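Putative modification methylase (PDB 2ZIG) probably methylates cytosine at N4 in DNA, using S-adenosylmethionine as the methyl donor. Local coordinates at residues Gly127-Asn132 with Arg174-Tyr179. Sequence-based numbering, arbitrary orientation.
Sequences GFDNLN and RKPGGY
Asp129 and Arg174 face each other as an antiparallel hydrogen-bonded pair. Asp129 N donates to Arg174 O at 2.7 Å, and Arg174 N returns a bond to Asp129 O at 3.0 Å. The side chains of Asp129 and Arg174 leave on one face of the sheet, and Leu131 points toward the Arg174 chain. There the Arg174 chain, with CG anti to the backbone N (chi1 -173°) and a bend at chi3, turns its guanidinium so that Leu131 CD1 lies 3.8 Å above one face, offset toward the rim. The other methyl, Leu131 CD2, packs on Arg174 CB at 3.9 Å. An alanine in place of Leu131 would probably leave that guanidinium face without its methyl cover and the group freer to swing. Beyond the pair, Asp129 OD2 touches Pro176 CB at 3.2 Å, while Pro176 CD rests 3.6 Å from Gly127 O. Phe128 brings its ring edge, through CD1, to 3.8 Å from Arg174 O.

The pairing joins the start of strand 129-137 to the end of strand 167-174, the antiparallel neighbours in the mixed sheet of this Rossmann-like methyltransferase fold. Gly127 ends helix 115-125 in a Schellman motif; its positive phi of 107° would jam a CB against the preceding carbonyl and turns the chain into the strand. Phe84 meets the Phe128 ring edge-to-face and makes a cation-pi contact with Lys175, whose NZ also hydrogen-bonds to Leu87 O. A second subunit borders the contact: its Arg109 forms a salt bridge with Asp129 OD1 and packs against Pro176.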
loop_
_atom_site.group_PDB
_atom_site.type_symbol
_atom_site.label_atom_id
_atom_site.label_comp_id
_atom_site.label_asym_id
_atom_site.label_seq_id
_atom_site.Cartn_x
_atom_site.Cartn_y
_atom_site.Cartn_z
ATOM N N GLY B 127 -15.141 -5.023 -9.232
ATOM C CA GLY B 127 -15.745 -6.198 -8.622
ATOM C C GLY B 127 -14.828 -7.110 -7.820
ATOM O O GLY B 127 -15.290 -8.052 -7.177
ATOM N N PHE B 128 -13.527 -6.845 -7.859
ATOM C CA PHE B 128 -12.552 -7.655 -7.130
ATOM C C PHE B 128 -12.667 -7.532 -5.610
ATOM O O PHE B 128 -13.037 -6.479 -5.094
ATOM C CB PHE B 128 -11.135 -7.234 -7.533
ATOM C CG PHE B 128 -10.683 -7.798 -8.844
ATOM C CD1 PHE B 128 -10.330 -9.139 -8.948
ATOM C CD2 PHE B 128 -10.617 -6.994 -9.974
ATOM C CE1 PHE B 128 -9.917 -9.673 -10.160
ATOM C CE2 PHE B 128 -10.204 -7.521 -11.189
ATOM C CZ PHE B 128 -9.853 -8.863 -11.281
ATOM N N ASP B 129 -12.354 -8.614 -4.900
ATOM C CA ASP B 129 -12.351 -8.582 -3.436
ATOM C C ASP B 129 -10.915 -8.263 -3.076
ATOM O O ASP B 129 -10.004 -9.002 -3.444
ATOM C CB ASP B 129 -12.676 -9.944 -2.816
ATOM C CG ASP B 129 -14.150 -10.179 -2.651
ATOM O OD1 ASP B 129 -14.878 -9.214 -2.356
ATOM O OD2 ASP B 129 -14.577 -11.341 -2.796
ATOM N N ASN B 130 -10.692 -7.177 -2.359
ATOM C CA ASN B 130 -9.327 -6.859 -1.994
ATOM C C ASN B 130 -8.809 -7.727 -0.850
ATOM O O ASN B 130 -9.475 -7.903 0.162
ATOM C CB ASN B 130 -9.204 -5.382 -1.615
ATOM C CG ASN B 130 -7.819 -5.031 -1.134
ATOM O OD1 ASN B 130 -7.582 -4.926 0.066
ATOM N ND2 ASN B 130 -6.885 -4.869 -2.069
ATOM N N LEU B 131 -7.617 -8.276 -1.034
ATOM C CA LEU B 131 -6.966 -9.083 -0.016
ATOM C C LEU B 131 -5.727 -8.287 0.420
ATOM O O LEU B 131 -5.350 -7.305 -0.230
ATOM C CB LEU B 131 -6.555 -10.434 -0.600
ATOM C CG LEU B 131 -7.503 -11.643 -0.456
ATOM C CD1 LEU B 131 -8.953 -11.218 -0.493
ATOM C CD2 LEU B 131 -7.194 -12.649 -1.560
ATOM N N ASN B 132 -5.102 -8.692 1.516
ATOM C CA ASN B 132 -3.922 -7.984 1.975
ATOM C C ASN B 132 -2.765 -8.177 1.005
ATOM O O ASN B 132 -2.509 -9.276 0.523
ATOM C CB ASN B 132 -3.508 -8.456 3.370
ATOM C CG ASN B 132 -4.108 -7.605 4.461
ATOM O OD1 ASN B 132 -4.280 -6.402 4.286
ATOM N ND2 ASN B 132 -4.416 -8.216 5.595
ATOM N N ARG B 174 -8.932 -10.870 -5.535
ATOM C CA ARG B 174 -9.661 -12.111 -5.761
ATOM C C ARG B 174 -11.030 -11.937 -6.391
ATOM O O ARG B 174 -11.776 -11.025 -6.040
ATOM C CB ARG B 174 -9.813 -12.865 -4.435
ATOM C CG ARG B 174 -10.421 -14.253 -4.560
ATOM C CD ARG B 174 -10.227 -15.061 -3.282
ATOM N NE ARG B 174 -10.918 -14.470 -2.138
ATOM C CZ ARG B 174 -10.764 -14.875 -0.880
ATOM N NH1 ARG B 174 -11.431 -14.282 0.101
ATOM N NH2 ARG B 174 -9.935 -15.868 -0.594
ATOM N N LYS B 175 -11.348 -12.817 -7.337
ATOM C CA LYS B 175 -12.646 -12.786 -7.993
ATOM C C LYS B 175 -13.576 -13.611 -7.121
ATOM O O LYS B 175 -13.388 -14.817 -6.975
ATOM C CB LYS B 175 -12.586 -13.414 -9.386
ATOM C CG LYS B 175 -13.966 -13.531 -10.041
ATOM C CD LYS B 175 -13.897 -14.160 -11.419
ATOM C CE LYS B 175 -15.276 -14.214 -12.053
ATOM N NZ LYS B 175 -15.239 -14.789 -13.424
ATOM N N PRO B 176 -14.588 -12.975 -6.523
ATOM C CA PRO B 176 -15.522 -13.707 -5.668
ATOM C C PRO B 176 -16.300 -14.737 -6.478
ATOM O O PRO B 176 -16.087 -14.875 -7.682
ATOM C CB PRO B 176 -16.416 -12.601 -5.122
ATOM C CG PRO B 176 -16.475 -11.651 -6.258
ATOM C CD PRO B 176 -15.038 -11.588 -6.723
ATOM N N GLY B 177 -17.194 -15.465 -5.818
ATOM C CA GLY B 177 -17.989 -16.452 -6.526
ATOM C C GLY B 177 -17.892 -17.856 -5.969
ATOM O O GLY B 177 -18.525 -18.777 -6.486
ATOM N N GLY B 178 -17.102 -18.029 -4.918
ATOM C CA GLY B 178 -16.964 -19.347 -4.333
ATOM C C GLY B 178 -15.524 -19.801 -4.324
ATOM O O GLY B 178 -14.689 -19.257 -5.046
ATOM N N TYR B 179 -15.236 -20.810 -3.513
ATOM C CA TYR B 179 -13.885 -21.331 -3.390
ATOM C C TYR B 179 -13.436 -22.152 -4.589
ATOM O O TYR B 179 -14.152 -22.282 -5.580
ATOM C CB TYR B 179 -13.760 -22.170 -2.120
ATOM C CG TYR B 179 -14.142 -21.431 -0.858
ATOM C CD1 TYR B 179 -15.467 -21.066 -0.614
ATOM C CD2 TYR B 179 -13.181 -21.103 0.098
ATOM C CE1 TYR B 179 -15.828 -20.394 0.552
ATOM C CE2 TYR B 179 -13.529 -20.431 1.269
ATOM C CZ TYR B 179 -14.854 -20.081 1.490
ATOM O OH TYR B 179 -15.207 -19.423 2.650
#